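Local coordinates for endoglucanase family 5 (Clostridium acetobutylicum ATCC 824, PDB 6PZ7), which hydrolyses beta-glucan chains as a broad-specificity endoglucanase of family GH5_4, probably cleaving internal links of cellulose and related plant polysaccharides, at residues A[45-50]-A[322-327]; A[195-200]-A[219-224]; A[252-257]-A[295-300]. One frame throughout, in Å; residues are numbered along the deposited sequence.

The three contacts sit at different depths of one eight-stranded beta/alpha barrel. Contact 1 is a surface contact whose centre lies about 20 Å from the centre of the chain, where a small hairpin leans on helix 42-51 through water, a lysine and a tryptophan. Contact 2 is the buried one: a loop is joined to strand 216-221 near His-221 by a backbone hydrogen bond and an alanine laid on the histidine ring. Contact 3, partly buried, joins helix 241-259 to the turn leading into strand 298-303, by isoleucines within and a long lysine outside. Contacts 2 and 3 touch, Ile-254 of contact 3 packing on Thr-199, Leu-220 and Met-222 of contact 2, whereas contact 1 stands apart from both.

Contact 1: residues A[45-50]-A[322-327]; sequences IDKIKE and LTWVFP
Trp-324 and Lys-47 are joined first of all by a water that donates a hydrogen bond to Lys-47 O (2.7 Å) and accepts one from Trp-324 NE1 (2.9 Å). Both the water and Lys-47 O lie at the indole edge, in the ring plane, so the bridge uses the N-H where it points and favours this rotation of the ring, which the packing of Lys-47 and Ile-48 also restrains. A tryptophan suits this place because it offers one polar N-H within a broad apolar surface.

That surface meets two helix side chains. Lys-47 leaves the helix with CG anti to its backbone N (chi1 -161°) and bends at the next bond (chi2 81°), which carries its methylenes along the pyrrole part of the indole: CG lies 3.7 Å and CE 3.6 Å from Trp-324 NE1. The two side chains run past each other in opposite directions, and CE approaches the ring obliquely. The lysine ends in a weak hydrogen bond from NZ to Leu-322 O, 3.0 Å long. At the benzene end, Ile-48 sends CD1 to Trp-324 CH2 at 3.6 Å, crossing the indole at about a right angle; Leu-317 of the neighbouring strand touches Lys-47, Ile-48 and Trp-324 alike.

Leu-322, with positive phi, and Thr-323 both face Asp-318, a G1 beta bulge that closes the turn between strands 317-318 and 323-324. The whole is a short beta hairpin, set between the last barrel strand and helix 327-334 and laid against the helix before strand 55-58 of a TIM barrel.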
loop_
_atom_site.group_PDB
_atom_site.type_symbol
_atom_site.label_atom_id
_atom_site.label_comp_id
_atom_site.label_asym_id
_atom_site.label_seq_id
_atom_site.Cartn_x
_atom_site.Cartn_y
_atom_site.Cartn_z
ATOM N N ILE A 45 4.174 -12.524 -11.963
ATOM C CA ILE A 45 3.965 -12.778 -10.532
ATOM C C ILE A 45 4.809 -13.966 -10.058
ATOM O O ILE A 45 5.351 -13.963 -8.936
ATOM C CB ILE A 45 2.463 -12.935 -10.238
ATOM C CG1 ILE A 45 1.702 -11.677 -10.644
ATOM C CG2 ILE A 45 2.236 -13.322 -8.789
ATOM C CD1 ILE A 45 2.191 -10.384 -9.990
ATOM N N ASP A 46 4.994 -14.976 -10.914
ATOM C CA ASP A 46 5.890 -16.079 -10.589
ATOM C C ASP A 46 7.316 -15.574 -10.327
ATOM O O ASP A 46 8.019 -16.110 -9.461
ATOM C CB ASP A 46 5.913 -17.098 -11.748
ATOM C CG ASP A 46 4.644 -17.899 -11.906
ATOM O OD1 ASP A 46 3.741 -17.906 -11.044
ATOM O OD2 ASP A 46 4.540 -18.596 -12.941
ATOM N N LYS A 47 7.767 -14.579 -11.091
ATOM C CA LYS A 47 9.103 -14.021 -10.854
ATOM C C LYS A 47 9.200 -13.435 -9.443
ATOM O O LYS A 47 10.224 -13.564 -8.764
ATOM C CB LYS A 47 9.350 -12.914 -11.876
ATOM C CG LYS A 47 10.783 -12.525 -12.099
ATOM C CD LYS A 47 11.503 -13.475 -13.045
ATOM C CE LYS A 47 12.877 -12.949 -13.190
ATOM N NZ LYS A 47 13.752 -13.887 -13.863
ATOM N N ILE A 48 8.144 -12.754 -9.006
ATOM C CA ILE A 48 8.093 -12.189 -7.658
ATOM C C ILE A 48 8.218 -13.273 -6.603
ATOM O O ILE A 48 9.015 -13.161 -5.657
ATOM C CB ILE A 48 6.786 -11.385 -7.467
ATOM C CG1 ILE A 48 6.587 -10.332 -8.570
ATOM C CG2 ILE A 48 6.679 -10.826 -6.056
ATOM C CD1 ILE A 48 7.719 -9.398 -8.730
ATOM N N LYS A 49 7.443 -14.349 -6.754
ATOM C CA LYS A 49 7.500 -15.457 -5.811
ATOM C C LYS A 49 8.876 -16.096 -5.791
ATOM O O LYS A 49 9.428 -16.379 -4.715
ATOM C CB LYS A 49 6.447 -16.488 -6.205
ATOM C CG LYS A 49 6.464 -17.798 -5.426
ATOM C CD LYS A 49 6.130 -17.568 -3.980
ATOM C CE LYS A 49 5.921 -18.915 -3.247
ATOM N NZ LYS A 49 5.152 -18.694 -1.987
ATOM N N GLU A 50 9.447 -16.330 -6.973
ATOM C CA GLU A 50 10.740 -16.995 -7.087
ATOM C C GLU A 50 11.859 -16.174 -6.456
ATOM O O GLU A 50 12.857 -16.748 -5.995
ATOM C CB GLU A 50 11.049 -17.252 -8.565
ATOM C CG GLU A 50 10.176 -18.373 -9.175
ATOM C CD GLU A 50 10.121 -18.394 -10.718
ATOM O OE1 GLU A 50 10.796 -17.604 -11.423
ATOM O OE2 GLU A 50 9.337 -19.236 -11.249
ATOM N N LEU A 322 10.990 -10.173 -18.257
ATOM C CA LEU A 322 11.044 -10.976 -17.057
ATOM C C LEU A 322 12.446 -11.001 -16.442
ATOM O O LEU A 322 12.959 -12.062 -16.088
ATOM C CB LEU A 322 10.517 -12.394 -17.296
ATOM C CG LEU A 322 9.052 -12.465 -17.758
ATOM C CD1 LEU A 322 8.670 -13.906 -18.094
ATOM C CD2 LEU A 322 8.090 -11.912 -16.711
ATOM N N THR A 323 13.075 -9.818 -16.306
ATOM C CA THR A 323 14.458 -9.696 -15.841
ATOM C C THR A 323 14.521 -8.734 -14.661
ATOM O O THR A 323 14.019 -7.610 -14.750
ATOM C CB THR A 323 15.339 -9.150 -16.974
ATOM O OG1 THR A 323 15.340 -10.031 -18.108
ATOM C CG2 THR A 323 16.784 -8.900 -16.516
ATOM N N TRP A 324 15.187 -9.127 -13.572
ATOM C CA TRP A 324 15.484 -8.169 -12.507
ATOM C C TRP A 324 16.583 -7.227 -12.981
ATOM O O TRP A 324 17.679 -7.657 -13.322
ATOM C CB TRP A 324 15.925 -8.888 -11.232
ATOM C CG TRP A 324 14.821 -9.706 -10.610
ATOM C CD1 TRP A 324 14.742 -11.068 -10.594
ATOM C CD2 TRP A 324 13.664 -9.220 -9.943
ATOM N NE1 TRP A 324 13.595 -11.458 -9.940
ATOM C CE2 TRP A 324 12.915 -10.341 -9.532
ATOM C CE3 TRP A 324 13.183 -7.942 -9.644
ATOM C CZ2 TRP A 324 11.704 -10.213 -8.845
ATOM C CZ3 TRP A 324 12.000 -7.823 -8.950
ATOM C CH2 TRP A 324 11.261 -8.959 -8.561
ATOM N N VAL A 325 16.293 -5.931 -12.987
ATOM C CA VAL A 325 17.188 -4.906 -13.529
ATOM C C VAL A 325 18.311 -4.597 -12.552
ATOM O O VAL A 325 19.411 -4.254 -12.980
ATOM C CB VAL A 325 16.373 -3.629 -13.864
ATOM C CG1 VAL A 325 17.323 -2.518 -14.351
ATOM C CG2 VAL A 325 15.275 -3.915 -14.909
ATOM N N PHE A 326 18.020 -4.654 -11.254
ATOM C CA PHE A 326 18.927 -4.245 -10.181
ATOM C C PHE A 326 19.086 -5.449 -9.257
ATOM O O PHE A 326 18.418 -5.541 -8.220
ATOM C CB PHE A 326 18.408 -3.006 -9.447
ATOM C CG PHE A 326 18.196 -1.827 -10.351
ATOM C CD1 PHE A 326 19.267 -1.118 -10.865
ATOM C CD2 PHE A 326 16.931 -1.482 -10.723
ATOM C CE1 PHE A 326 19.018 -0.051 -11.754
ATOM C CE2 PHE A 326 16.720 -0.415 -11.576
ATOM C CZ PHE A 326 17.732 0.277 -12.065
ATOM N N PRO A 327 19.908 -6.425 -9.634
ATOM C CA PRO A 327 19.922 -7.708 -8.905
ATOM C C PRO A 327 20.454 -7.594 -7.502
ATOM O O PRO A 327 20.003 -8.341 -6.621
ATOM C CB PRO A 327 20.798 -8.611 -9.801
ATOM C CG PRO A 327 21.650 -7.644 -10.592
ATOM C CD PRO A 327 20.757 -6.463 -10.837
HETATM O O HOH W 1 12.766 -14.195 -9.586
#

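Contact 2: residues A[195-200]-A[219-224]; sequences YAASTA and SLHMYA. With EDO (1,2-ethanediol), chain D.
After strand 190-193 the backbone passes through left-handed conformations at Ala-196 and Ala-197 and turns its carbonyl to strand 216-221, where Ala-197 O accepts from His-221 N at 2.9 Å in a nearly straight bond (173°). Beyond it, a water accepts a hydrogen bond from Thr-199 N and donates one to His-221 O at 2.8 Å, a second, water-mediated link between the backbones.

Ala-197 CB lies over the centre of one face of the His-221 imidazole, 3.6 Å from its centroid and 13° off the ring normal: a CH-pi contact in which a lone methyl fits closely against the flat ring. The ring is also fixed at ND1, which is hydrogen-bonded to Glu-146 OE2. On the side that packs against helix 241-259, Thr-199 CG2 lies 4.0 Å from Met-222 SD and 4.1 Å from Leu-220 CB, while Leu-220 CD2 touches Ser-198 O at 3.6 Å. Ser-198 OG accepts from Ala-200 N at 3.0 Å, an ST turn that shapes the approach to helix 201-206.

A 1,2-ethanediol, probably from the crystallisation liquor, gives a hydrogen bond from O2 to Ala-196 O at 2.6 Å. It lies at the C-terminal ends of the strands, where TIM barrels carry their active sites; Glu-146, following Asn-145, matches the position of the acid/base in family 5 glycosidases, and His-221, its side chain about 4 Å from another bound 1,2-ethanediol, probably lines the same pocket.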
loop_
_atom_site.group_PDB
_atom_site.type_symbol
_atom_site.label_atom_id
_atom_site.label_comp_id
_atom_site.label_asym_id
_atom_site.label_seq_id
_atom_site.Cartn_x
_atom_site.Cartn_y
_atom_site.Cartn_z
ATOM N N TYR A 195 -3.992 9.798 7.455
ATOM C CA TYR A 195 -4.090 10.814 6.401
ATOM C C TYR A 195 -2.869 10.671 5.499
ATOM O O TYR A 195 -1.736 10.715 5.965
ATOM C CB TYR A 195 -4.102 12.220 7.037
ATOM C CG TYR A 195 -4.243 13.320 5.993
ATOM C CD1 TYR A 195 -3.169 13.759 5.259
ATOM C CD2 TYR A 195 -5.479 13.918 5.752
ATOM C CE1 TYR A 195 -3.291 14.739 4.287
ATOM C CE2 TYR A 195 -5.612 14.903 4.774
ATOM C CZ TYR A 195 -4.519 15.319 4.062
ATOM O OH TYR A 195 -4.631 16.289 3.076
ATOM N N ALA A 196 -3.119 10.491 4.196
ATOM C CA ALA A 196 -2.098 10.330 3.158
ATOM C C ALA A 196 -1.161 9.143 3.395
ATOM O O ALA A 196 -0.094 9.098 2.791
ATOM C CB ALA A 196 -1.318 11.610 2.908
ATOM N N ALA A 197 -1.513 8.219 4.273
ATOM C CA ALA A 197 -0.601 7.182 4.749
ATOM C C ALA A 197 0.664 7.785 5.342
ATOM O O ALA A 197 1.728 7.180 5.358
ATOM C CB ALA A 197 -0.312 6.100 3.700
ATOM N N SER A 198 0.557 9.010 5.861
ATOM C CA SER A 198 1.683 9.751 6.397
ATOM C C SER A 198 2.150 9.211 7.742
ATOM O O SER A 198 1.368 8.820 8.598
ATOM C CB SER A 198 1.257 11.204 6.583
ATOM O OG SER A 198 2.332 12.001 7.042
ATOM N N THR A 199 3.450 9.341 7.968
ATOM C CA THR A 199 4.097 9.098 9.259
ATOM C C THR A 199 4.231 10.381 10.078
ATOM O O THR A 199 4.832 10.354 11.153
ATOM C CB THR A 199 5.483 8.449 9.089
ATOM O OG1 THR A 199 6.294 9.328 8.303
ATOM C CG2 THR A 199 5.355 7.109 8.405
ATOM N N ALA A 200 3.660 11.495 9.634
ATOM C CA ALA A 200 3.684 12.719 10.430
ATOM C C ALA A 200 3.126 12.418 11.810
ATOM O O ALA A 200 2.139 11.697 11.963
ATOM C CB ALA A 200 2.863 13.806 9.751
ATOM N N SER A 219 -1.622 1.016 7.948
ATOM C CA SER A 219 -0.872 1.225 6.721
ATOM C C SER A 219 -0.181 2.581 6.706
ATOM O O SER A 219 -0.840 3.623 6.846
ATOM C CB SER A 219 -1.853 1.178 5.547
ATOM O OG SER A 219 -1.166 1.509 4.345
ATOM N N LEU A 220 1.137 2.567 6.504
ATOM C CA LEU A 220 1.947 3.777 6.383
ATOM C C LEU A 220 2.805 3.674 5.137
ATOM O O LEU A 220 3.196 2.569 4.732
ATOM C CB LEU A 220 2.851 3.980 7.617
ATOM C CG LEU A 220 2.134 4.035 8.958
ATOM C CD1 LEU A 220 3.166 4.011 10.083
ATOM C CD2 LEU A 220 1.243 5.251 9.066
ATOM N N HIS A 221 3.096 4.804 4.500
ATOM C CA HIS A 221 3.987 4.862 3.342
ATOM C C HIS A 221 5.150 5.761 3.724
ATOM O O HIS A 221 4.943 6.824 4.331
ATOM C CB HIS A 221 3.296 5.399 2.106
ATOM C CG HIS A 221 2.169 4.528 1.651
ATOM N ND1 HIS A 221 1.301 4.920 0.657
ATOM C CD2 HIS A 221 1.751 3.298 2.050
ATOM C CE1 HIS A 221 0.405 3.961 0.461
ATOM N NE2 HIS A 221 0.641 2.976 1.305
ATOM N N MET A 222 6.392 5.343 3.443
ATOM C CA MET A 222 7.550 6.103 3.908
ATOM C C MET A 222 8.750 5.878 2.983
ATOM O O MET A 222 9.536 4.926 3.143
ATOM C CB MET A 222 7.874 5.714 5.346
ATOM C CG MET A 222 8.920 6.631 5.993
ATOM S SD MET A 222 9.282 6.399 7.728
ATOM C CE MET A 222 10.415 5.040 7.612
ATOM N N TYR A 223 8.917 6.798 2.052
ATOM C CA TYR A 223 10.005 6.763 1.087
ATOM C C TYR A 223 11.175 7.554 1.660
ATOM O O TYR A 223 11.522 8.643 1.203
ATOM C CB TYR A 223 9.574 7.322 -0.252
ATOM C CG TYR A 223 8.535 6.541 -1.016
ATOM C CD1 TYR A 223 8.882 5.811 -2.134
ATOM C CD2 TYR A 223 7.173 6.576 -0.661
ATOM C CE1 TYR A 223 7.931 5.156 -2.888
ATOM C CE2 TYR A 223 6.213 5.907 -1.413
ATOM C CZ TYR A 223 6.600 5.207 -2.529
ATOM O OH TYR A 223 5.681 4.568 -3.317
ATOM N N ALA A 224 11.756 7.024 2.683
ATOM C CA ALA A 224 12.798 7.719 3.447
ATOM C C ALA A 224 14.200 7.257 3.051
ATOM O O ALA A 224 14.398 6.088 2.699
ATOM C CB ALA A 224 12.608 7.454 4.945
HETATM C C1 EDO D . 3.904 9.986 1.392
HETATM O O1 EDO D . 4.885 9.046 0.992
HETATM C C2 EDO D . 3.111 9.379 2.549
HETATM O O2 EDO D . 2.201 10.407 2.892
HETATM O O HOH W 2 5.439 9.244 5.646
#

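Contact 3: residues A[252-257]-A[295-300]; sequences NAIYNK and KGITTV
Tyr-255, Ile-254 and Asn-252 of helix 241-259 meet the Schellman motif that ends helix 278-294, the turn that leads from this helix into strand 298-303 of the TIM barrel. Gly-296, the C-prime residue, has positive phi, a conformation easy for glycine, and it swings the chain inward so that Ile-297 faces helix 241-259.

The close-packed part is the buried, inner side. Ile-254 CG2 meets Ile-297 CD1 at 3.8 Å, the two side chains crossing at about a right angle; branched and wholly apolar, they suit a buried layer that Val-265 and Ile-267 of strand 265-270 continue beneath them.

Toward solvent the contact is looser in its burial rather than its distances: Lys-295, Tyr-255 and Asn-252 are all partly exposed, and Lys-295 contributes the largest share of the buried surface. It lays its methylenes across the helix: CB is 4.0 Å from Tyr-255 CB, and CE is 3.6 Å from Asn-252 OD1. A bend at the last torsion (chi4 48°) turns NZ to salt bridges with Asp-291 and Asp-248, so the charge is held by both helices while the alkyl part lies against Tyr-255 and Asn-252. Such an amphipathic chain fits a half-covered place, as does Tyr-255, whose first torsion (171°) points the ring away from its own backbone N, and so to the end of helix 278-294. There the ring presents its edge, with Lys-295 O lying near the ring plane, 3.5 Å from Tyr-255 CD1.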
loop_
_atom_site.group_PDB
_atom_site.type_symbol
_atom_site.label_atom_id
_atom_site.label_comp_id
_atom_site.label_asym_id
_atom_site.label_seq_id
_atom_site.Cartn_x
_atom_site.Cartn_y
_atom_site.Cartn_z
ATOM N N ASN A 252 11.727 3.819 14.636
ATOM C CA ASN A 252 11.465 3.724 16.063
ATOM C C ASN A 252 10.232 4.526 16.463
ATOM O O ASN A 252 9.508 4.123 17.386
ATOM C CB ASN A 252 12.705 4.167 16.836
ATOM C CG ASN A 252 12.761 3.550 18.196
ATOM O OD1 ASN A 252 12.403 2.386 18.374
ATOM N ND2 ASN A 252 13.194 4.335 19.179
ATOM N N ALA A 253 9.975 5.659 15.814
ATOM C CA ALA A 253 8.753 6.401 16.103
ATOM C C ALA A 253 7.516 5.567 15.791
ATOM O O ALA A 253 6.534 5.595 16.549
ATOM C CB ALA A 253 8.716 7.718 15.351
ATOM N N ILE A 254 7.522 4.841 14.675
ATOM C CA ILE A 254 6.411 3.967 14.305
ATOM C C ILE A 254 6.286 2.825 15.298
ATOM O O ILE A 254 5.184 2.505 15.762
ATOM C CB ILE A 254 6.614 3.447 12.876
ATOM C CG1 ILE A 254 6.627 4.591 11.860
ATOM C CG2 ILE A 254 5.557 2.422 12.544
ATOM C CD1 ILE A 254 7.142 4.191 10.460
ATOM N N TYR A 255 7.410 2.205 15.645
ATOM C CA TYR A 255 7.409 1.130 16.630
ATOM C C TYR A 255 6.840 1.613 17.966
ATOM O O TYR A 255 5.991 0.946 18.577
ATOM C CB TYR A 255 8.840 0.609 16.826
ATOM C CG TYR A 255 8.952 -0.351 17.992
ATOM C CD1 TYR A 255 8.551 -1.670 17.860
ATOM C CD2 TYR A 255 9.424 0.072 19.221
ATOM C CE1 TYR A 255 8.599 -2.550 18.922
ATOM C CE2 TYR A 255 9.503 -0.803 20.295
ATOM C CZ TYR A 255 9.087 -2.120 20.129
ATOM O OH TYR A 255 9.150 -2.980 21.216
ATOM N N ASN A 256 7.302 2.766 18.436
ATOM C CA ASN A 256 6.856 3.244 19.743
ATOM C C ASN A 256 5.399 3.654 19.751
ATOM O O ASN A 256 4.713 3.492 20.773
ATOM C CB ASN A 256 7.760 4.381 20.209
ATOM C CG ASN A 256 9.068 3.872 20.793
ATOM O OD1 ASN A 256 9.097 2.838 21.448
ATOM N ND2 ASN A 256 10.145 4.592 20.526
ATOM N N LYS A 257 4.894 4.186 18.658
ATOM C CA LYS A 257 3.507 4.612 18.633
ATOM C C LYS A 257 2.539 3.445 18.529
ATOM O O LYS A 257 1.504 3.420 19.218
ATOM C CB LYS A 257 3.291 5.602 17.493
ATOM C CG LYS A 257 1.863 6.015 17.332
ATOM C CD LYS A 257 1.409 6.799 18.547
ATOM C CE LYS A 257 -0.040 7.175 18.448
ATOM N NZ LYS A 257 -0.434 7.982 19.631
ATOM N N LYS A 295 11.777 -4.355 14.438
ATOM C CA LYS A 295 10.672 -3.642 15.064
ATOM C C LYS A 295 9.311 -4.224 14.707
ATOM O O LYS A 295 8.290 -3.572 14.980
ATOM C CB LYS A 295 10.772 -2.157 14.709
ATOM C CG LYS A 295 12.024 -1.496 15.321
ATOM C CD LYS A 295 12.346 -0.171 14.650
ATOM C CE LYS A 295 13.384 0.666 15.388
ATOM N NZ LYS A 295 14.611 -0.067 15.791
ATOM N N GLY A 296 9.250 -5.402 14.109
ATOM C CA GLY A 296 7.985 -6.038 13.817
ATOM C C GLY A 296 7.235 -5.508 12.613
ATOM O O GLY A 296 6.048 -5.832 12.448
ATOM N N ILE A 297 7.874 -4.704 11.772
ATOM C CA ILE A 297 7.229 -4.017 10.658
ATOM C C ILE A 297 7.617 -4.673 9.339
ATOM O O ILE A 297 8.811 -4.862 9.052
ATOM C CB ILE A 297 7.628 -2.532 10.638
ATOM C CG1 ILE A 297 7.243 -1.820 11.943
ATOM C CG2 ILE A 297 7.010 -1.836 9.441
ATOM C CD1 ILE A 297 7.974 -0.517 12.170
ATOM N N THR A 298 6.624 -5.034 8.533
ATOM C CA THR A 298 6.812 -5.556 7.179
ATOM C C THR A 298 6.721 -4.422 6.173
ATOM O O THR A 298 5.874 -3.523 6.324
ATOM C CB THR A 298 5.791 -6.640 6.907
ATOM O OG1 THR A 298 6.177 -7.761 7.708
ATOM C CG2 THR A 298 5.727 -7.050 5.472
ATOM N N THR A 299 7.539 -4.492 5.122
ATOM C CA THR A 299 7.660 -3.454 4.106
ATOM C C THR A 299 7.297 -4.010 2.741
ATOM O O THR A 299 7.419 -5.218 2.491
ATOM C CB THR A 299 9.117 -2.913 4.058
ATOM O OG1 THR A 299 10.013 -3.882 3.500
ATOM C CG2 THR A 299 9.594 -2.454 5.431
ATOM N N VAL A 300 6.869 -3.115 1.851
ATOM C CA VAL A 300 6.407 -3.475 0.503
ATOM C C VAL A 300 6.994 -2.454 -0.480
ATOM O O VAL A 300 6.672 -1.265 -0.415
ATOM C CB VAL A 300 4.882 -3.492 0.418
ATOM C CG1 VAL A 300 4.427 -4.028 -0.942
ATOM C CG2 VAL A 300 4.252 -4.303 1.548
#